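Local coordinates for periplasmic binding protein (Veillonella parvula, PDB 4N01), which probably binds a small solute in the periplasm, as a periplasmic binding protein of a transport system, its exact ligand being unknown, at residues L206-V211 with I232-G237; A224-T229 with V241-G246; P264-I269 with H305-K310. All coordinates share one frame; numbering follows the deposited sequence. Where two conformers were deposited one is given.

Contact 1. Residues L206-V211 with I232-G237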
# COMPACT_ATOMS: atom_id res chain seq x y z
N LEU A 206 20.39 -15.35 -9.75
CA LEU A 206 20.43 -14.20 -10.65
C LEU A 206 20.94 -12.99 -9.87
O LEU A 206 20.64 -12.84 -8.69
CB LEU A 206 19.04 -13.89 -11.23
CG LEU A 206 18.36 -15.01 -12.02
CD1 LEU A 206 17.05 -14.51 -12.62
CD2 LEU A 206 19.29 -15.55 -13.10
N PRO A 207 21.71 -12.11 -10.53
CA PRO A 207 22.26 -10.92 -9.85
C PRO A 207 21.19 -9.97 -9.34
O PRO A 207 20.15 -9.80 -10.00
CB PRO A 207 23.09 -10.23 -10.94
CG PRO A 207 22.57 -10.78 -12.25
CD PRO A 207 22.16 -12.20 -11.93
N ARG A 208 21.43 -9.32 -8.20
CA ARG A 208 20.48 -8.35 -7.68
C ARG A 208 20.61 -7.06 -8.49
O ARG A 208 21.66 -6.81 -9.09
CB ARG A 208 20.76 -8.08 -6.20
CG ARG A 208 20.81 -9.34 -5.33
CD ARG A 208 20.96 -8.99 -3.85
NE ARG A 208 19.81 -8.23 -3.37
CZ ARG A 208 18.69 -8.79 -2.92
NH1 ARG A 208 18.58 -10.11 -2.91
NH2 ARG A 208 17.69 -8.02 -2.50
N LYS A 209 19.57 -6.26 -8.49
CA LYS A 209 19.58 -5.01 -9.26
C LYS A 209 19.29 -3.82 -8.36
O LYS A 209 18.56 -3.94 -7.38
CB LYS A 209 18.53 -5.06 -10.37
CG LYS A 209 18.76 -6.17 -11.38
CD LYS A 209 20.02 -5.93 -12.19
CE LYS A 209 20.18 -7.03 -13.23
NZ LYS A 209 21.28 -6.73 -14.18
N ARG A 210 19.86 -2.67 -8.69
CA ARG A 210 19.62 -1.46 -7.91
C ARG A 210 18.51 -0.63 -8.55
O ARG A 210 18.51 -0.44 -9.77
CB ARG A 210 20.91 -0.66 -7.77
CG ARG A 210 21.85 -1.34 -6.80
CD ARG A 210 23.28 -0.97 -7.05
NE ARG A 210 23.58 0.44 -6.79
CZ ARG A 210 23.76 0.96 -5.58
NH1 ARG A 210 23.65 0.20 -4.50
NH2 ARG A 210 24.05 2.25 -5.44
N VAL A 211 17.56 -0.18 -7.75
CA VAL A 211 16.38 0.52 -8.29
C VAL A 211 16.13 1.86 -7.60
O VAL A 211 16.54 2.09 -6.47
CB VAL A 211 15.11 -0.37 -8.23
CG1 VAL A 211 15.36 -1.71 -8.92
CG2 VAL A 211 14.63 -0.58 -6.78
N ILE A 232 9.61 -4.92 0.47
CA ILE A 232 9.00 -5.87 -0.45
C ILE A 232 9.83 -6.01 -1.74
O ILE A 232 9.95 -7.10 -2.30
CB ILE A 232 7.53 -5.52 -0.77
CG1 ILE A 232 7.42 -4.14 -1.43
CG2 ILE A 232 6.71 -5.56 0.51
CD1 ILE A 232 6.58 -4.10 -2.66
N LEU A 233 10.43 -4.91 -2.19
CA LEU A 233 11.29 -4.97 -3.37
C LEU A 233 12.55 -5.81 -3.14
O LEU A 233 13.04 -6.47 -4.05
CB LEU A 233 11.68 -3.55 -3.85
CG LEU A 233 10.51 -2.77 -4.46
CD1 LEU A 233 10.94 -1.34 -4.80
CD2 LEU A 233 9.98 -3.48 -5.71
N LYS A 234 13.04 -5.82 -1.90
CA LYS A 234 14.18 -6.68 -1.58
C LYS A 234 13.86 -8.17 -1.79
O LYS A 234 14.76 -8.97 -2.06
CB LYS A 234 14.66 -6.43 -0.14
CG LYS A 234 15.46 -5.14 0.00
CD LYS A 234 15.98 -4.94 1.42
CE LYS A 234 16.99 -3.79 1.44
NZ LYS A 234 17.31 -3.33 2.83
N LEU A 235 12.59 -8.53 -1.69
CA LEU A 235 12.19 -9.93 -1.88
C LEU A 235 12.46 -10.46 -3.30
O LEU A 235 12.55 -11.68 -3.50
CB LEU A 235 10.70 -10.12 -1.55
CG LEU A 235 10.29 -9.89 -0.10
CD1 LEU A 235 8.77 -9.98 -0.01
CD2 LEU A 235 10.94 -10.90 0.85
N ILE A 236 12.57 -9.57 -4.28
CA ILE A 236 12.82 -9.99 -5.66
C ILE A 236 14.15 -9.45 -6.18
O ILE A 236 14.31 -9.23 -7.38
CB ILE A 236 11.69 -9.56 -6.63
CG1 ILE A 236 11.46 -8.04 -6.57
CG2 ILE A 236 10.40 -10.33 -6.33
CD1 ILE A 236 10.57 -7.51 -7.73
N GLY A 237 15.08 -9.22 -5.26
CA GLY A 237 16.41 -8.80 -5.65
C GLY A 237 16.44 -7.41 -6.24
O GLY A 237 17.28 -7.11 -7.08
O HOH W 1 16.12 -11.73 -1.89

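Contact 2. Residues A224-T229 with V241-G246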
# COMPACT_ATOMS: atom_id res chain seq x y z
N ALA A 224 10.94 6.89 -2.29
CA ALA A 224 10.80 6.05 -1.11
C ALA A 224 12.16 5.77 -0.49
O ALA A 224 13.16 5.55 -1.19
CB ALA A 224 10.09 4.74 -1.48
N PHE A 225 12.21 5.77 0.84
CA PHE A 225 13.48 5.54 1.55
C PHE A 225 13.46 4.22 2.31
O PHE A 225 14.09 3.25 1.90
CB PHE A 225 13.83 6.73 2.47
CG PHE A 225 14.26 7.97 1.72
CD1 PHE A 225 15.61 8.28 1.57
CD2 PHE A 225 13.32 8.83 1.16
CE1 PHE A 225 16.02 9.44 0.88
CE2 PHE A 225 13.71 9.98 0.47
CZ PHE A 225 15.07 10.28 0.32
N GLU A 226 12.75 4.20 3.43
CA GLU A 226 12.73 3.00 4.27
C GLU A 226 11.32 2.46 4.40
O GLU A 226 10.35 3.13 4.03
CB GLU A 226 13.31 3.30 5.66
CG GLU A 226 14.76 3.83 5.66
CD GLU A 226 15.78 2.89 5.04
OE1 GLU A 226 15.47 1.70 4.81
OE2 GLU A 226 16.93 3.34 4.77
N GLY A 227 11.19 1.24 4.91
CA GLY A 227 9.87 0.71 5.18
C GLY A 227 9.32 -0.20 4.10
O GLY A 227 10.06 -0.82 3.34
N TYR A 228 8.00 -0.25 4.01
CA TYR A 228 7.32 -1.27 3.24
C TYR A 228 7.82 -1.42 1.79
O TYR A 228 8.16 -2.53 1.36
CB TYR A 228 5.81 -1.03 3.26
CG TYR A 228 5.02 -2.18 2.73
CD1 TYR A 228 4.70 -3.25 3.55
CD2 TYR A 228 4.59 -2.21 1.41
CE1 TYR A 228 3.96 -4.32 3.07
CE2 TYR A 228 3.85 -3.27 0.92
CZ TYR A 228 3.54 -4.32 1.76
OH TYR A 228 2.81 -5.38 1.28
N THR A 229 7.86 -0.32 1.05
CA THR A 229 8.21 -0.40 -0.37
C THR A 229 9.61 -0.97 -0.54
O THR A 229 9.86 -1.83 -1.40
CB THR A 229 8.14 0.99 -1.04
OG1 THR A 229 6.78 1.47 -1.00
CG2 THR A 229 8.60 0.90 -2.50
N VAL A 241 17.92 2.24 -3.94
CA VAL A 241 19.17 2.98 -3.74
C VAL A 241 19.06 4.10 -2.72
O VAL A 241 20.08 4.65 -2.27
CB VAL A 241 19.75 3.57 -5.06
CG1 VAL A 241 20.14 2.45 -6.02
CG2 VAL A 241 18.75 4.52 -5.70
N MSE A 242 17.83 4.46 -2.36
CA MSE A 242 17.64 5.51 -1.35
C MSE A 242 17.57 4.93 0.07
O MSE A 242 17.54 5.67 1.04
CB MSE A 242 16.39 6.36 -1.65
CG MSE A 242 16.42 7.03 -3.03
SE MSE A 242 18.07 8.07 -3.35
CE MSE A 242 17.51 9.71 -2.47
N SER A 243 17.55 3.60 0.18
CA SER A 243 17.56 2.94 1.49
C SER A 243 18.99 2.80 2.01
O SER A 243 19.94 2.78 1.22
CB SER A 243 16.87 1.57 1.41
OG SER A 243 16.95 0.88 2.65
N GLY A 244 19.14 2.71 3.33
CA GLY A 244 20.47 2.61 3.93
C GLY A 244 21.22 3.93 3.94
O GLY A 244 22.44 3.95 4.14
N LEU A 245 20.51 5.04 3.72
CA LEU A 245 21.14 6.36 3.74
C LEU A 245 20.85 7.16 5.02
O LEU A 245 21.16 8.34 5.11
CB LEU A 245 20.73 7.18 2.52
CG LEU A 245 21.03 6.55 1.16
CD1 LEU A 245 20.65 7.50 0.05
CD2 LEU A 245 22.50 6.16 1.05
N GLY A 246 20.22 6.51 6.00
CA GLY A 246 19.96 7.14 7.28
C GLY A 246 18.70 7.98 7.32
O GLY A 246 18.49 8.75 8.25
O HOH W 2 17.72 5.87 3.91
O HOH W 3 18.87 4.02 6.64

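Contact 3. Residues P264-I269 with H305-K310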
# COMPACT_ATOMS: atom_id res chain seq x y z
N PRO A 264 21.15 3.94 -10.33
CA PRO A 264 20.27 2.77 -10.36
C PRO A 264 20.21 2.07 -11.72
O PRO A 264 20.35 2.72 -12.77
CB PRO A 264 18.89 3.35 -10.03
CG PRO A 264 19.00 4.81 -10.45
CD PRO A 264 20.41 5.20 -10.14
N ASP A 265 20.00 0.75 -11.69
CA ASP A 265 19.78 -0.06 -12.90
C ASP A 265 18.38 0.17 -13.49
O ASP A 265 18.21 0.14 -14.71
CB ASP A 265 19.92 -1.55 -12.55
CG ASP A 265 21.33 -1.91 -12.12
OD1 ASP A 265 22.27 -1.58 -12.87
OD2 ASP A 265 21.51 -2.49 -11.02
N TYR A 266 17.39 0.37 -12.62
CA TYR A 266 16.00 0.56 -13.06
C TYR A 266 15.39 1.73 -12.33
O TYR A 266 15.72 2.00 -11.18
CB TYR A 266 15.15 -0.71 -12.80
CG TYR A 266 15.59 -1.87 -13.65
CD1 TYR A 266 14.92 -2.19 -14.83
CD2 TYR A 266 16.70 -2.61 -13.31
CE1 TYR A 266 15.35 -3.23 -15.64
CE2 TYR A 266 17.15 -3.65 -14.11
CZ TYR A 266 16.47 -3.95 -15.27
OH TYR A 266 16.92 -4.97 -16.06
N ILE A 267 14.50 2.45 -13.01
CA ILE A 267 13.71 3.48 -12.37
C ILE A 267 12.24 3.07 -12.39
O ILE A 267 11.65 2.86 -13.45
CB ILE A 267 13.89 4.86 -13.06
CG1 ILE A 267 15.31 5.39 -12.82
CG2 ILE A 267 12.86 5.85 -12.52
CD1 ILE A 267 15.69 6.53 -13.76
N ILE A 268 11.66 2.92 -11.21
CA ILE A 268 10.28 2.49 -11.09
C ILE A 268 9.43 3.73 -10.89
O ILE A 268 9.65 4.50 -9.95
CB ILE A 268 10.11 1.53 -9.89
CG1 ILE A 268 10.92 0.25 -10.11
CG2 ILE A 268 8.64 1.19 -9.68
CD1 ILE A 268 11.12 -0.60 -8.82
N ILE A 269 8.45 3.92 -11.76
CA ILE A 269 7.71 5.17 -11.82
C ILE A 269 6.26 4.94 -11.45
O ILE A 269 5.58 4.11 -12.05
CB ILE A 269 7.75 5.73 -13.26
CG1 ILE A 269 9.19 6.14 -13.64
CG2 ILE A 269 6.75 6.89 -13.42
CD1 ILE A 269 9.32 6.58 -15.09
N HIS A 305 15.55 1.68 -18.86
CA HIS A 305 14.96 0.78 -17.87
C HIS A 305 13.93 1.50 -17.00
O HIS A 305 14.18 1.77 -15.82
CB HIS A 305 16.06 0.20 -16.98
CG HIS A 305 16.92 -0.82 -17.66
ND1 HIS A 305 16.50 -1.55 -18.77
CD2 HIS A 305 18.17 -1.27 -17.38
CE1 HIS A 305 17.45 -2.37 -19.14
NE2 HIS A 305 18.48 -2.23 -18.31
N PHE A 306 12.78 1.80 -17.59
CA PHE A 306 11.68 2.45 -16.87
C PHE A 306 10.56 1.45 -16.63
O PHE A 306 10.08 0.81 -17.57
CB PHE A 306 11.14 3.63 -17.69
CG PHE A 306 12.16 4.69 -17.97
CD1 PHE A 306 12.62 5.52 -16.95
CD2 PHE A 306 12.68 4.86 -19.25
CE1 PHE A 306 13.58 6.51 -17.21
CE2 PHE A 306 13.64 5.84 -19.51
CZ PHE A 306 14.09 6.67 -18.49
N ILE A 307 10.12 1.34 -15.38
CA ILE A 307 9.13 0.35 -14.98
C ILE A 307 7.92 1.01 -14.34
O ILE A 307 8.05 1.83 -13.42
CB ILE A 307 9.75 -0.65 -14.00
CG1 ILE A 307 10.84 -1.44 -14.72
CG2 ILE A 307 8.70 -1.61 -13.46
CD1 ILE A 307 11.53 -2.39 -13.84
N ARG A 308 6.74 0.66 -14.82
CA ARG A 308 5.50 1.31 -14.39
C ARG A 308 4.87 0.57 -13.22
O ARG A 308 4.74 -0.65 -13.26
CB ARG A 308 4.51 1.31 -15.55
CG ARG A 308 3.19 2.00 -15.29
CD ARG A 308 2.29 1.84 -16.49
NE ARG A 308 1.04 2.58 -16.36
CZ ARG A 308 -0.02 2.12 -15.70
NH1 ARG A 308 0.04 0.94 -15.11
NH2 ARG A 308 -1.14 2.85 -15.63
N VAL A 309 4.48 1.30 -12.17
CA VAL A 309 3.67 0.69 -11.11
C VAL A 309 2.55 1.62 -10.71
O VAL A 309 2.60 2.82 -10.99
CB VAL A 309 4.49 0.39 -9.83
CG1 VAL A 309 5.60 -0.62 -10.10
CG2 VAL A 309 5.04 1.69 -9.22
N LYS A 310 1.53 1.07 -10.06
CA LYS A 310 0.58 1.88 -9.31
C LYS A 310 1.05 1.90 -7.88
O LYS A 310 1.64 0.93 -7.39
CB LYS A 310 -0.81 1.26 -9.37
CG LYS A 310 -1.36 1.10 -10.78
CD LYS A 310 -1.53 2.45 -11.45
CE LYS A 310 -2.69 3.21 -10.83
NZ LYS A 310 -2.90 4.56 -11.46

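Contact 1. Residues L206-V211 with I232-G237
Arg208 opens the contact by laying its guanidinium against the turn that follows the helix 228-234. The chain bends at chi3 (63°), which folds the guanidinium over Gly237: Gly237 CA lies 3.4 Å above the guanidinium plane, offset toward its rim, and the group packs flat against a residue from which no side chain stands up. At the edge of the same group Arg208 NH2 donates to Lys234 O, 3.1 Å away with an N-H...O angle of 159°. The carbonyl is approached on a lone pair and in its own plane, and Lys234 O sits close to the guanidinium plane. Water 1 bridges the pair a second time, accepting from Arg208 NH1 and donating to Lys234 O. That oxygen also takes the N-H of Gly237, so two protein donors and a water share it. The rotation of the guanidinium is further fixed by a salt bridge from Arg208 NE to Asp239 in the strand 238-240.

The acceptor belongs to a Schellman motif. Gly237, with a positive phi of 68°, is its C-prime residue: Gly237 N returns to Lys234 O, and Ala238 N to Leu233 O. The arginine therefore binds a carbonyl at the C-terminal end of a helix, where the helix dipole would probably favour a positive charge.

At Lys209 the backbone takes over. Lys209 N donates to Gly237 O over 2.8 Å in a nearly straight bond, just where the strand 209-214 begins beside the strand 238-240 in the parallel sheet.

Val211, further along, points toward the helix and meets it loosely, Val211 CG2 lying 4.3 Å from Leu233 CD1. Both of these buried side chains also touch Ala238 and, in the strand 266-270, Ile268.

Contact 2. Residues A224-T229 with V241-G246
Glu226 OE2 is gripped by one backbone N-H and two waters. Gly244 N donates to it over 2.7 Å and meets the syn lone pair of Glu226 OE2, on the side of the other carboxylate oxygen. A bend at chi2 of Glu226 (-60°) turns its carboxylate to the loop 241-246. Water 2 donates both to Glu226 OE2 and to Met242 O while accepting from Leu245 N; water 3 likewise donates to Glu226 OE2 and accepts from Gly246 N. The other oxygen, Glu226 OE1, receives Ser243 OG at 2.7 Å in one of the two conformers modelled for that serine, again on the syn side but 28° out of the carboxylate plane. One carboxylate thus reads the backbone N-H groups of Gly244, Leu245 and Gly246, the last two through water, and these donors would probably stabilise its negative charge.

Beside this polar patch Phe225 and Met242, a selenomethionine, make an apolar one. Met242 CB stands over the face of the phenyl ring, 4.2 Å from its centroid and 26° off the normal, a CH-pi contact. Bends at both chi2 and chi3 carry the end of the chain obliquely to the CE1/CZ rim of the ring, where Met242 CE reaches Phe225 CE1 at 3.7 Å. Phe225 CD1 comes to 3.3 Å from Met242 O.

Asn240 secures the approach to this patch, taking the N-H of Met242 on OD1 and donating through ND2 to Ala224 O. A glutamate carboxylate accepting a loop N-H thus ties the loop after strand 238-240 to the link that runs from strand 221-224 to Gly227, the N-cap of helix 228-234, in this alpha/beta fold.

Contact 3. Residues P264-I269 with H305-K310
Tyr266 and His305 stack at the start of the strand pair, their ring centroids 4.2 Å apart and planes 13° from parallel, an offset stack with Tyr266 CE1 over the imidazole face. With CG anti to the carbonyl carbon (chi1 -66°), the tyrosine ring is swung against His305. Asp265 O comes to the imidazole edge, in its plane, 3.0 Å from His305 CD2; this carbonyl is buried, without a hydrogen-bonding partner in the model. Tyr266 CD1 also meets Ile307 CD1 at 3.5 Å. Behind them, Tyr266 rests on Val211 and Asp265 OD2 accepts from Arg210 N, both in strand 209-214.

Beyond the rings, strands 266-269 and 306-309 run parallel, their directions 26° apart. Ile267 N binds His305 O, Ile307 N binds Ile267 O, Ile269 N binds Ile307 O at 2.7 Å, and Val309 N binds Ile269 O: the alternating pattern of a parallel sheet, with 306-309 outermost of four.

Ile267 and Ile269 meet Phe306 on one face, Ile269 CD1 lying 3.9 Å from Phe306 CD1; on the other, Ile268 CG2 touches Val309 CG1 at 3.6 Å. Helix 280-290 covers Ile269, helix 320-332 Ile307 and Val309. Arg308 NE forms a salt bridge with Asp271 OD1.

How the contacts relate
Contacts 1 and 3 belong to one parallel sheet, contact 1 using strand 209-214 and contact 3 its neighbour 266-270: Arg210 O lies 3.2 Å from Tyr266 N, a probable hydrogen bond. Contacts 1 and 2 use opposite ends of helix 228-234, and Val211 O meets Val241 N at 2.9 Å. All three are partly buried, but contact 3 has no exposed touching residue, whereas contacts 1 and 2 have two each. Contact 3 buries the most area, 552 Å², through regular backbone bonds and isoleucines. Contacts 1 and 2 bury 234 and 281 Å² and rely more on charged side chains, arginine on a carbonyl and glutamate on a backbone N-H and, through water, two more.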